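Local coordinates for protein alpha-pyrone synthesis polyketide synthase-like Pks18 (Mycobacterium tuberculosis, PDB 1TED) that probably extends medium- and long-chain acyl-CoA starters with malonyl-CoA to make tri- and tetraketide alpha-pyrones as a homodimeric type III polyketide synthase, at residues N300-I304 and S305-L309; P291-T294 and E295-D299; P149-D152 and V153-K157; L159-S162 and P163-R167; R45-Q49 and S50-D54. One frame throughout, in Å; residues are numbered along the deposited sequence.

Contact 1: N300-I304 and S305-L309; sequences NGLQI and SDIDL
A single 3-10 turn, centred on Ile304-Asp306 in the loop that leaves helix 281-299, brings Gln303 and Asp306 together through two hydrogen bonds. The carboxylate of Asp306 reaches back so that OD2 accepts from Gln303 N at 3.0 Å. The approach is to the anti side of that oxygen, 26° out of the carboxylate plane. In return, Asp306 N donates to Gln303 O at 3.2 Å, coming from well above the carbonyl plane. The two bonds, one from the side chain and one from the backbone, thus bracket the 3-10 turn between the same two residues. Aspartate suits this place because its short chain, with CG beside the backbone N (chi1 -67°), carries an acceptor straight to the start of the turn. Next along, Ile307 N makes a weak bond to Ile304 O, and one water bridges the pair by donating to Ile304 O and Ile307 O. Leucine and isoleucine serve the inner side. Leu302 lays CD2 over Asp306, 3.7 Å from OD2, while its CD1 comes only loosely to Ile307 CD1, 4.5 Å away. Leu302 and Ile307 also lie on Leu297 of the helix and Leu387 of strand 382-390. Before the turn, Gly301 takes the positive phi (61°) of the Schellman motif that ends the helix.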
loop_
_atom_site.group_PDB
_atom_site.type_symbol
_atom_site.label_atom_id
_atom_site.label_comp_id
_atom_site.label_asym_id
_atom_site.label_seq_id
_atom_site.Cartn_x
_atom_site.Cartn_y
_atom_site.Cartn_z
ATOM N N ASN A 300 -6.743 -1.701 28.159
ATOM C CA ASN A 300 -5.540 -1.202 28.803
ATOM C C ASN A 300 -5.810 -0.615 30.179
ATOM O O ASN A 300 -5.054 0.230 30.651
ATOM C CB ASN A 300 -4.864 -0.157 27.918
ATOM C CG ASN A 300 -4.571 -0.681 26.532
ATOM O OD1 ASN A 300 -5.471 -0.835 25.712
ATOM N ND2 ASN A 300 -3.311 -0.976 26.269
ATOM N N GLY A 301 -6.893 -1.064 30.812
ATOM C CA GLY A 301 -7.238 -0.611 32.151
ATOM C C GLY A 301 -7.512 0.871 32.303
ATOM O O GLY A 301 -7.227 1.457 33.352
ATOM N N LEU A 302 -8.096 1.469 31.269
ATOM C CA LEU A 302 -8.386 2.892 31.281
ATOM C C LEU A 302 -9.794 3.220 30.804
ATOM O O LEU A 302 -10.470 2.394 30.183
ATOM C CB LEU A 302 -7.378 3.619 30.391
ATOM C CG LEU A 302 -5.900 3.486 30.764
ATOM C CD1 LEU A 302 -5.021 3.824 29.555
ATOM C CD2 LEU A 302 -5.595 4.401 31.939
ATOM N N GLN A 303 -10.217 4.442 31.114
ATOM C CA GLN A 303 -11.521 4.974 30.723
ATOM C C GLN A 303 -11.169 6.256 29.990
ATOM O O GLN A 303 -10.027 6.701 30.041
ATOM C CB GLN A 303 -12.360 5.384 31.928
ATOM C CG GLN A 303 -12.459 4.419 33.074
ATOM C CD GLN A 303 -13.049 5.115 34.286
ATOM O OE1 GLN A 303 -14.005 5.880 34.157
ATOM N NE2 GLN A 303 -12.483 4.863 35.461
ATOM N N ILE A 304 -12.160 6.868 29.357
ATOM C CA ILE A 304 -11.952 8.110 28.623
ATOM C C ILE A 304 -11.479 9.276 29.509
ATOM O O ILE A 304 -10.680 10.105 29.073
ATOM C CB ILE A 304 -13.246 8.506 27.863
ATOM C CG1 ILE A 304 -13.580 7.426 26.828
ATOM C CG2 ILE A 304 -13.070 9.844 27.176
ATOM C CD1 ILE A 304 -14.843 7.699 26.012
ATOM N N SER A 305 -11.950 9.325 30.752
ATOM C CA SER A 305 -11.578 10.394 31.687
ATOM C C SER A 305 -10.121 10.366 32.158
ATOM O O SER A 305 -9.632 11.345 32.719
ATOM C CB SER A 305 -12.493 10.355 32.915
ATOM O OG SER A 305 -12.352 9.131 33.618
ATOM N N ASP A 306 -9.433 9.249 31.949
ATOM C CA ASP A 306 -8.032 9.130 32.352
ATOM C C ASP A 306 -7.074 9.794 31.369
ATOM O O ASP A 306 -5.949 10.139 31.728
ATOM C CB ASP A 306 -7.606 7.661 32.437
ATOM C CG ASP A 306 -8.283 6.911 33.546
ATOM O OD1 ASP A 306 -8.346 7.441 34.677
ATOM O OD2 ASP A 306 -8.729 5.774 33.287
ATOM N N ILE A 307 -7.521 9.973 30.133
ATOM C CA ILE A 307 -6.669 10.510 29.078
ATOM C C ILE A 307 -6.262 11.988 29.040
ATOM O O ILE A 307 -7.099 12.877 29.126
ATOM C CB ILE A 307 -7.281 10.145 27.687
ATOM C CG1 ILE A 307 -7.479 8.625 27.586
ATOM C CG2 ILE A 307 -6.399 10.663 26.567
ATOM C CD1 ILE A 307 -6.199 7.795 27.832
ATOM N N ASP A 308 -4.956 12.229 28.911
ATOM C CA ASP A 308 -4.397 13.584 28.764
ATOM C C ASP A 308 -4.081 13.590 27.269
ATOM O O ASP A 308 -3.378 12.699 26.798
ATOM C CB ASP A 308 -3.040 13.752 29.460
ATOM C CG ASP A 308 -2.956 13.072 30.805
ATOM O OD1 ASP A 308 -3.571 13.581 31.771
ATOM O OD2 ASP A 308 -2.256 12.035 30.893
ATOM N N LEU A 309 -4.566 14.553 26.508
ATOM C CA LEU A 309 -4.254 14.567 25.072
ATOM C C LEU A 309 -5.134 13.678 24.207
ATOM O O LEU A 309 -5.173 12.455 24.353
ATOM C CB LEU A 309 -2.797 14.156 24.799
ATOM C CG LEU A 309 -1.620 14.840 25.500
ATOM C CD1 LEU A 309 -0.319 14.173 25.083
ATOM C CD2 LEU A 309 -1.608 16.313 25.157
HETATM O O HOH W 1 -9.646 12.726 29.009
#

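Contact 2: P291-T294 and E295-D299; sequences PVVT and EMLWD
Trp298 meets Thr294 through its CB, 3.4 Å from Thr294 O, while its indole swings off the helix and takes nothing from 291-294 on either face. At the ring's edge, in its plane, lies OD1 of the next residue, Asp299. With CG anti to the backbone N (chi1 -173°), the indole is sent away from residues 291-294. Behind it run four regular alpha-helical bonds: Glu295 N to Pro291 O, Met296 N to Val292 O, Leu297 N to Val293 O and Trp298 N to Thr294 O, all 3.0 to 3.1 Å. On the inner flank Val293 and Leu297 lie side by side and point the same way, CG1 of Val293 being 3.7 Å from CD1 of Leu297. Leu297 CG also packs 3.1 Å from Val293 O, shielding that carbonyl. Branched and aliphatic residues fit here because Val292, Val293, Met296 and Leu297 cover Phe253, Phe375, Val373 and Leu387 of the sheet. Thr294, on the outer side, turns OG1 back to Ala290 O. The chemistry is therefore that of an amphipathic helix: one flank seals hydrocarbon against strands, and the other carries Glu295, Trp298 and a threonine whose hydroxyl is satisfied by its own helix.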
loop_
_atom_site.group_PDB
_atom_site.type_symbol
_atom_site.label_atom_id
_atom_site.label_comp_id
_atom_site.label_asym_id
_atom_site.label_seq_id
_atom_site.Cartn_x
_atom_site.Cartn_y
_atom_site.Cartn_z
ATOM N N PRO A 291 -17.678 3.989 21.302
ATOM C CA PRO A 291 -17.565 2.547 21.549
ATOM C C PRO A 291 -16.188 1.919 21.293
ATOM O O PRO A 291 -15.721 1.103 22.090
ATOM C CB PRO A 291 -18.678 1.957 20.678
ATOM C CG PRO A 291 -18.852 2.967 19.597
ATOM C CD PRO A 291 -18.722 4.278 20.307
ATOM N N VAL A 292 -15.527 2.308 20.204
ATOM C CA VAL A 292 -14.203 1.763 19.909
ATOM C C VAL A 292 -13.154 2.261 20.913
ATOM O O VAL A 292 -12.374 1.471 21.454
ATOM C CB VAL A 292 -13.728 2.156 18.504
ATOM C CG1 VAL A 292 -12.562 1.287 18.105
ATOM C CG2 VAL A 292 -14.860 2.022 17.519
ATOM N N VAL A 293 -13.137 3.570 21.160
ATOM C CA VAL A 293 -12.178 4.143 22.097
ATOM C C VAL A 293 -12.367 3.586 23.501
ATOM O O VAL A 293 -11.397 3.320 24.208
ATOM C CB VAL A 293 -12.288 5.681 22.137
ATOM C CG1 VAL A 293 -11.529 6.236 23.331
ATOM C CG2 VAL A 293 -11.734 6.261 20.841
ATOM N N THR A 294 -13.620 3.405 23.900
ATOM C CA THR A 294 -13.929 2.877 25.223
ATOM C C THR A 294 -13.498 1.418 25.380
ATOM O O THR A 294 -12.960 1.025 26.418
ATOM C CB THR A 294 -15.438 2.971 25.520
ATOM O OG1 THR A 294 -15.830 4.347 25.564
ATOM C CG2 THR A 294 -15.763 2.303 26.866
ATOM N N GLU A 295 -13.741 0.618 24.351
ATOM C CA GLU A 295 -13.373 -0.788 24.407
ATOM C C GLU A 295 -11.856 -0.959 24.465
ATOM O O GLU A 295 -11.353 -1.764 25.254
ATOM C CB GLU A 295 -13.943 -1.538 23.200
ATOM C CG GLU A 295 -14.085 -3.025 23.444
ATOM C CD GLU A 295 -15.135 -3.349 24.503
ATOM O OE1 GLU A 295 -15.158 -2.683 25.560
ATOM O OE2 GLU A 295 -15.941 -4.280 24.288
ATOM N N MET A 296 -11.138 -0.193 23.641
ATOM C CA MET A 296 -9.673 -0.243 23.582
ATOM C C MET A 296 -9.025 0.215 24.885
ATOM O O MET A 296 -8.077 -0.404 25.365
ATOM C CB MET A 296 -9.164 0.614 22.408
ATOM C CG MET A 296 -7.643 0.785 22.324
ATOM S SD MET A 296 -6.975 1.938 23.538
ATOM C CE MET A 296 -7.367 3.505 22.782
ATOM N N LEU A 297 -9.520 1.309 25.452
ATOM C CA LEU A 297 -8.974 1.802 26.708
ATOM C C LEU A 297 -9.203 0.760 27.799
ATOM O O LEU A 297 -8.328 0.533 28.640
ATOM C CB LEU A 297 -9.631 3.127 27.110
ATOM C CG LEU A 297 -9.252 4.350 26.266
ATOM C CD1 LEU A 297 -10.131 5.522 26.656
ATOM C CD2 LEU A 297 -7.778 4.699 26.467
ATOM N N TRP A 298 -10.376 0.122 27.789
ATOM C CA TRP A 298 -10.672 -0.897 28.790
ATOM C C TRP A 298 -9.631 -2.014 28.709
ATOM O O TRP A 298 -9.194 -2.527 29.733
ATOM C CB TRP A 298 -12.064 -1.496 28.586
ATOM C CG TRP A 298 -12.462 -2.426 29.713
ATOM C CD1 TRP A 298 -13.079 -2.079 30.887
ATOM C CD2 TRP A 298 -12.217 -3.837 29.792
ATOM N NE1 TRP A 298 -13.232 -3.185 31.684
ATOM C CE2 TRP A 298 -12.710 -4.276 31.038
ATOM C CE3 TRP A 298 -11.626 -4.772 28.930
ATOM C CZ2 TRP A 298 -12.632 -5.619 31.448
ATOM C CZ3 TRP A 298 -11.548 -6.103 29.334
ATOM C CH2 TRP A 298 -12.051 -6.513 30.584
ATOM N N ASP A 299 -9.237 -2.389 27.493
ATOM C CA ASP A 299 -8.229 -3.432 27.323
ATOM C C ASP A 299 -6.938 -3.005 28.010
ATOM O O ASP A 299 -6.125 -3.841 28.386
ATOM C CB ASP A 299 -7.927 -3.691 25.841
ATOM C CG ASP A 299 -9.060 -4.391 25.117
ATOM O OD1 ASP A 299 -9.690 -5.282 25.717
ATOM O OD2 ASP A 299 -9.305 -4.063 23.936
#

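Contact 3: P149-D152 and V153-K157; sequences PGVD and VAIVK
Ile155 N donates to Val151 O at 3.1 Å as the chain, extended at Pro149 and with Gly150 at the N-cap position, enters the first turn of helix 151-159, where Val156 N follows with a weaker bond of 3.3 Å to Asp152 O. Gly150 is buried. Proline goes well just before it, in an extended conformation, and CB of Pro149 touches Val153 CG2 loosely at 4.4 Å. Val151 and Ile155 stand one turn apart: the CG1 of Val151 comes 4.2 Å from the CD1 of Ile155, whose CG1 also presses to 3.2 Å on Val151 O. Val151 turns its methyls to Phe109, Ala113 and Ala117 of helix 102-125. Ala154, small enough to let a neighbour close in, meets Tyr110 of the same helix. This is the helix of a beta-alpha-beta unit, joining the parallel neighbours 135-142 and 166-171, and Asp152 faces that sheet. With chi1 at 67°, its CG sits between the backbone N and the carbonyl carbon, which folds the carboxylate over the start of the helix, and OD1 lies 4.0 Å from Val153 CG2. Its OD2 makes a salt bridge with Arg167 of strand 166-171, answering a buried charge; the first-turn amides would probably stabilise the carboxylate further. The other flank faces the second subunit. There Val153 packs on Glu261 of that subunit, and Lys157, extended beyond CB, forms a salt bridge through NZ with the same Glu261 of the second subunit.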
loop_
_atom_site.group_PDB
_atom_site.type_symbol
_atom_site.label_atom_id
_atom_site.label_comp_id
_atom_site.label_asym_id
_atom_site.label_seq_id
_atom_site.Cartn_x
_atom_site.Cartn_y
_atom_site.Cartn_z
ATOM N N PRO A 149 8.636 4.254 -10.398
ATOM C CA PRO A 149 9.460 4.306 -9.188
ATOM C C PRO A 149 8.898 5.534 -8.458
ATOM O O PRO A 149 8.895 6.637 -9.010
ATOM C CB PRO A 149 10.866 4.536 -9.735
ATOM C CG PRO A 149 10.832 3.826 -11.048
ATOM C CD PRO A 149 9.481 4.224 -11.608
ATOM N N GLY A 150 8.385 5.329 -7.249
ATOM C CA GLY A 150 7.792 6.423 -6.506
ATOM C C GLY A 150 8.691 7.221 -5.587
ATOM O O GLY A 150 9.922 7.235 -5.711
ATOM N N VAL A 151 8.051 7.899 -4.647
ATOM C CA VAL A 151 8.747 8.720 -3.678
ATOM C C VAL A 151 9.618 7.874 -2.759
ATOM O O VAL A 151 10.679 8.326 -2.334
ATOM C CB VAL A 151 7.728 9.538 -2.867
ATOM C CG1 VAL A 151 8.416 10.349 -1.795
ATOM C CG2 VAL A 151 6.966 10.447 -3.814
ATOM N N ASP A 152 9.188 6.644 -2.472
ATOM C CA ASP A 152 9.966 5.751 -1.605
ATOM C C ASP A 152 11.357 5.442 -2.179
ATOM O O ASP A 152 12.362 5.509 -1.463
ATOM C CB ASP A 152 9.200 4.446 -1.331
ATOM C CG ASP A 152 9.025 3.581 -2.570
ATOM O OD1 ASP A 152 8.520 4.075 -3.605
ATOM O OD2 ASP A 152 9.382 2.383 -2.497
ATOM N N VAL A 153 11.421 5.115 -3.465
ATOM C CA VAL A 153 12.706 4.828 -4.092
ATOM C C VAL A 153 13.658 6.035 -3.983
ATOM O O VAL A 153 14.830 5.879 -3.631
ATOM C CB VAL A 153 12.534 4.445 -5.583
ATOM C CG1 VAL A 153 13.877 4.380 -6.264
ATOM C CG2 VAL A 153 11.836 3.097 -5.695
ATOM N N ALA A 154 13.151 7.231 -4.270
ATOM C CA ALA A 154 13.957 8.451 -4.206
ATOM C C ALA A 154 14.490 8.759 -2.802
ATOM O O ALA A 154 15.569 9.325 -2.663
ATOM C CB ALA A 154 13.151 9.646 -4.738
ATOM N N ILE A 155 13.732 8.401 -1.768
ATOM C CA ILE A 155 14.164 8.626 -0.391
ATOM C C ILE A 155 15.413 7.781 -0.082
ATOM O O ILE A 155 16.408 8.278 0.454
ATOM C CB ILE A 155 13.040 8.265 0.611
ATOM C CG1 ILE A 155 11.867 9.248 0.455
ATOM C CG2 ILE A 155 13.580 8.298 2.031
ATOM C CD1 ILE A 155 10.701 9.034 1.427
ATOM N N VAL A 156 15.357 6.497 -0.429
ATOM C CA VAL A 156 16.476 5.587 -0.207
ATOM C C VAL A 156 17.719 6.093 -0.955
ATOM O O VAL A 156 18.823 6.125 -0.406
ATOM C CB VAL A 156 16.115 4.152 -0.699
ATOM C CG1 VAL A 156 17.352 3.236 -0.677
ATOM C CG2 VAL A 156 15.009 3.580 0.178
ATOM N N LYS A 157 17.527 6.484 -2.212
ATOM C CA LYS A 157 18.629 6.985 -3.022
ATOM C C LYS A 157 19.151 8.315 -2.498
ATOM O O LYS A 157 20.362 8.503 -2.365
ATOM C CB LYS A 157 18.199 7.137 -4.484
ATOM C CG LYS A 157 18.045 5.806 -5.216
ATOM C CD LYS A 157 17.873 6.003 -6.713
ATOM C CE LYS A 157 17.911 4.673 -7.444
ATOM N NZ LYS A 157 18.030 4.878 -8.904
#

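Contact 4: L159-S162 and P163-R167; sequences LGLS and PSISR
Two hydrogen bonds join Ser162 to the residues that follow it: one closes the type I beta turn from Ser162 to Ile165, the other links side chains across it. In the backbone bond, Ile165 N gives its hydrogen to Ser162 O at 3.0 Å, meeting the oxygen from above the carbonyl plane rather than along a lone pair. Over the turn, the two serine hydroxyls meet, Ser162 OG lying 2.8 Å from Ser164 OG, and either could be the donor. The torsions make that meeting possible: OG of Ser162 is anti to its backbone N (chi1 166°), whereas that of Ser164 stands between its N and carbonyl carbon. Proline fits the second position of a type I turn, since its ring holds phi at -58°, and serine fits on either side of it, being short and able to bond locally. Apolar packing lies on the inner side. Leu161 CD1 rests 4.2 Å from Ile165 CD1, and Ile165 also sets CG2 3.3 Å from Ser162 O. Both aliphatic residues cover Val156 of the preceding helix and Ile135 of strand 135-142. Ahead of the turn, Gly160 takes a positive phi as the chain leaves helix 151-159. The outer rim belongs to the dimer, for the backbone of Pro163 is hydrogen-bonded to the second subunit, and Pro163 and Ser164 both pack on Gln255 of that chain. The chemistry thus divides the turn: one backbone bond closes it and a hydroxyl pair spans it, while two hydrocarbon side chains anchor it to sheet and helix within.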
loop_
_atom_site.group_PDB
_atom_site.type_symbol
_atom_site.label_atom_id
_atom_site.label_comp_id
_atom_site.label_asym_id
_atom_site.label_seq_id
_atom_site.Cartn_x
_atom_site.Cartn_y
_atom_site.Cartn_z
ATOM N N LEU A 159 18.740 9.756 0.636
ATOM C CA LEU A 159 19.318 9.686 1.980
ATOM C C LEU A 159 20.420 8.664 2.115
ATOM O O LEU A 159 21.017 8.528 3.181
ATOM C CB LEU A 159 18.253 9.378 3.030
ATOM C CG LEU A 159 17.389 10.522 3.550
ATOM C CD1 LEU A 159 16.561 11.124 2.420
ATOM C CD2 LEU A 159 16.485 9.968 4.646
ATOM N N GLY A 160 20.686 7.939 1.038
ATOM C CA GLY A 160 21.736 6.942 1.072
ATOM C C GLY A 160 21.387 5.793 1.986
ATOM O O GLY A 160 22.222 5.319 2.753
ATOM N N LEU A 161 20.138 5.350 1.923
ATOM C CA LEU A 161 19.717 4.226 2.743
ATOM C C LEU A 161 20.228 2.949 2.073
ATOM O O LEU A 161 20.658 2.982 0.912
ATOM C CB LEU A 161 18.188 4.222 2.875
ATOM C CG LEU A 161 17.657 5.509 3.527
ATOM C CD1 LEU A 161 16.156 5.420 3.734
ATOM C CD2 LEU A 161 18.362 5.738 4.865
ATOM N N SER A 162 20.212 1.833 2.796
ATOM C CA SER A 162 20.686 0.571 2.226
ATOM C C SER A 162 19.849 0.097 1.060
ATOM O O SER A 162 18.622 0.083 1.133
ATOM C CB SER A 162 20.688 -0.551 3.260
ATOM O OG SER A 162 20.838 -1.796 2.591
ATOM N N PRO A 163 20.508 -0.316 -0.032
ATOM C CA PRO A 163 19.828 -0.810 -1.233
ATOM C C PRO A 163 18.923 -2.004 -0.912
ATOM O O PRO A 163 18.010 -2.323 -1.667
ATOM C CB PRO A 163 20.984 -1.220 -2.144
ATOM C CG PRO A 163 22.093 -0.300 -1.716
ATOM C CD PRO A 163 21.968 -0.300 -0.223
ATOM N N SER A 164 19.181 -2.656 0.214
ATOM C CA SER A 164 18.406 -3.827 0.601
ATOM C C SER A 164 17.331 -3.549 1.648
ATOM O O SER A 164 16.799 -4.471 2.257
ATOM C CB SER A 164 19.349 -4.912 1.121
ATOM O OG SER A 164 20.012 -4.480 2.297
ATOM N N ILE A 165 17.011 -2.281 1.860
ATOM C CA ILE A 165 15.991 -1.935 2.833
ATOM C C ILE A 165 14.635 -2.478 2.369
ATOM O O ILE A 165 14.364 -2.563 1.165
ATOM C CB ILE A 165 15.898 -0.408 2.999
ATOM C CG1 ILE A 165 15.013 -0.066 4.199
ATOM C CG2 ILE A 165 15.376 0.223 1.707
ATOM C CD1 ILE A 165 14.971 1.417 4.523
ATOM N N SER A 166 13.797 -2.865 3.327
ATOM C CA SER A 166 12.468 -3.372 3.004
ATOM C C SER A 166 11.573 -2.165 2.789
ATOM O O SER A 166 11.653 -1.186 3.534
ATOM C CB SER A 166 11.919 -4.212 4.155
ATOM O OG SER A 166 12.917 -5.087 4.644
ATOM N N ARG A 167 10.726 -2.226 1.773
ATOM C CA ARG A 167 9.827 -1.116 1.485
ATOM C C ARG A 167 8.398 -1.569 1.272
ATOM O O ARG A 167 8.145 -2.642 0.707
ATOM C CB ARG A 167 10.311 -0.342 0.259
ATOM C CG ARG A 167 11.580 0.458 0.518
ATOM C CD ARG A 167 12.114 1.117 -0.750
ATOM N NE ARG A 167 12.759 0.153 -1.640
ATOM C CZ ARG A 167 12.266 -0.244 -2.810
ATOM N NH1 ARG A 167 11.111 0.237 -3.252
ATOM N NH2 ARG A 167 12.934 -1.134 -3.531
#

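Contact 5: R45-Q49 and S50-D54; sequences RVVNQ and SDAAD
Asn48 caps the N-terminus of helix 49-57, where the chain passes directly from strand 46-48 into the helix, the two axes being 67° apart. The capping is the tightly packed part. OD1 of Asn48 accepts from two backbone amides, Asp51 N at 3.3 Å and, more weakly and at a sharper angle, Ser50 N at 2.8 Å; Ser50 CB also leans on this oxygen, 3.2 Å from Asn48 OD1. With CG anti to its own N (chi1 -175°), the short amide arm swings forward over these N-H groups, which is why asparagine suits an N-cap. Asp51 crowds the same residue from the other end of the turn: its OD2 is only 3.0 Å from Asn48 CB, the amide and carboxylate planes lying 45° apart. An acidic residue in a first turn probably gains from the amides pointing its way. On the solvent side stands the exposed side chain of Ser50, and the loose contact is Val47 CG1, which merely approaches Ala52 CB at 4.0 Å. Gln49, by contrast, is buried. Its amide points away to outside partners, Ser76, Arg81 and the backbone of Ser222, next to His221, the probable substrate-binding histidine about 9 Å from Gln49's side chain. Alanine keeps the inner face slim: Ala52 lies about 5 Å from a bound myristic acid, and Ala53 touches Tyr73 of helix 68-74. The helix's first full turn is closed by Ala52 N, which donates nearly along the C=O axis to Asn48 O at 2.7 Å.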
loop_
_atom_site.group_PDB
_atom_site.type_symbol
_atom_site.label_atom_id
_atom_site.label_comp_id
_atom_site.label_asym_id
_atom_site.label_seq_id
_atom_site.Cartn_x
_atom_site.Cartn_y
_atom_site.Cartn_z
ATOM N N ARG A 45 4.661 27.800 0.078
ATOM C CA ARG A 45 3.548 28.670 -0.278
ATOM C C ARG A 45 2.412 28.663 0.742
ATOM O O ARG A 45 1.809 27.619 1.019
ATOM C CB ARG A 45 2.992 28.295 -1.649
ATOM C CG ARG A 45 1.711 29.033 -2.022
ATOM C CD ARG A 45 1.683 29.308 -3.508
ATOM N NE ARG A 45 2.216 28.169 -4.244
ATOM C CZ ARG A 45 3.026 28.267 -5.290
ATOM N NH1 ARG A 45 3.401 29.458 -5.737
ATOM N NH2 ARG A 45 3.478 27.169 -5.872
ATOM N N VAL A 46 2.125 29.846 1.280
ATOM C CA VAL A 46 1.065 30.034 2.261
ATOM C C VAL A 46 -0.189 30.622 1.613
ATOM O O VAL A 46 -0.176 31.758 1.145
ATOM C CB VAL A 46 1.524 30.984 3.376
ATOM C CG1 VAL A 46 0.357 31.310 4.296
ATOM C CG2 VAL A 46 2.663 30.346 4.158
ATOM N N VAL A 47 -1.271 29.851 1.578
ATOM C CA VAL A 47 -2.508 30.343 0.984
ATOM C C VAL A 47 -3.471 30.824 2.060
ATOM O O VAL A 47 -3.864 30.068 2.939
ATOM C CB VAL A 47 -3.208 29.262 0.132
ATOM C CG1 VAL A 47 -4.520 29.794 -0.399
ATOM C CG2 VAL A 47 -2.327 28.871 -1.030
ATOM N N ASN A 48 -3.836 32.097 1.993
ATOM C CA ASN A 48 -4.751 32.654 2.968
ATOM C C ASN A 48 -6.176 32.245 2.617
ATOM O O ASN A 48 -6.635 32.454 1.495
ATOM C CB ASN A 48 -4.616 34.172 3.002
ATOM C CG ASN A 48 -5.463 34.799 4.079
ATOM O OD1 ASN A 48 -6.689 34.851 3.964
ATOM N ND2 ASN A 48 -4.822 35.266 5.145
ATOM N N GLN A 49 -6.866 31.657 3.589
ATOM C CA GLN A 49 -8.240 31.178 3.404
ATOM C C GLN A 49 -9.232 32.242 2.919
ATOM O O GLN A 49 -10.114 31.958 2.095
ATOM C CB GLN A 49 -8.760 30.548 4.703
ATOM C CG GLN A 49 -10.075 29.795 4.517
ATOM C CD GLN A 49 -9.920 28.536 3.682
ATOM O OE1 GLN A 49 -9.177 28.510 2.695
ATOM N NE2 GLN A 49 -10.631 27.487 4.067
ATOM N N SER A 50 -9.097 33.461 3.436
ATOM C CA SER A 50 -9.968 34.557 3.021
ATOM C C SER A 50 -9.697 34.878 1.551
ATOM O O SER A 50 -10.630 34.979 0.755
ATOM C CB SER A 50 -9.721 35.800 3.879
ATOM O OG SER A 50 -10.006 35.536 5.242
ATOM N N ASP A 51 -8.422 35.031 1.191
ATOM C CA ASP A 51 -8.066 35.310 -0.200
ATOM C C ASP A 51 -8.534 34.140 -1.077
ATOM O O ASP A 51 -9.108 34.348 -2.148
ATOM C CB ASP A 51 -6.547 35.499 -0.360
ATOM C CG ASP A 51 -5.998 36.634 0.496
ATOM O OD1 ASP A 51 -6.631 37.706 0.559
ATOM O OD2 ASP A 51 -4.918 36.461 1.098
ATOM N N ALA A 52 -8.301 32.914 -0.616
ATOM C CA ALA A 52 -8.720 31.733 -1.364
ATOM C C ALA A 52 -10.209 31.812 -1.689
ATOM O O ALA A 52 -10.612 31.590 -2.832
ATOM C CB ALA A 52 -8.431 30.462 -0.563
ATOM N N ALA A 53 -11.026 32.120 -0.681
ATOM C CA ALA A 53 -12.470 32.223 -0.881
ATOM C C ALA A 53 -12.808 33.235 -1.983
ATOM O O ALA A 53 -13.599 32.946 -2.893
ATOM C CB ALA A 53 -13.155 32.614 0.423
ATOM N N ASP A 54 -12.207 34.419 -1.913
ATOM C CA ASP A 54 -12.469 35.442 -2.922
ATOM C C ASP A 54 -12.029 34.997 -4.316
ATOM O O ASP A 54 -12.768 35.159 -5.287
ATOM C CB ASP A 54 -11.771 36.759 -2.560
ATOM C CG ASP A 54 -12.310 37.373 -1.281
ATOM O OD1 ASP A 54 -13.551 37.378 -1.092
ATOM O OD2 ASP A 54 -11.491 37.860 -0.470
#

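Along the chain the order is contact 5, 3, 4, 2, 1. Contacts 3 and 4 are neighbours, centres about 9 Å apart, formed by helix 151-159 and the turn into strand 166-171, an outermost strand of the nine-stranded sheet. Contacts 2 and 1 are likewise about 9 Å apart, the end of helix 281-299 running into the loop before strand 310-312 at the other border of that sheet. The two pairs stand 37 to 39 Å apart, centre to centre, one in each half of the thiolase fold. Contact 5, 32 to 40 Å from the rest, joins strand 46-48 of a separate two-stranded sheet to helix 49-57. Of the five it is the one near the bound myristic acid, whereas contacts 3 and 4 touch the second subunit.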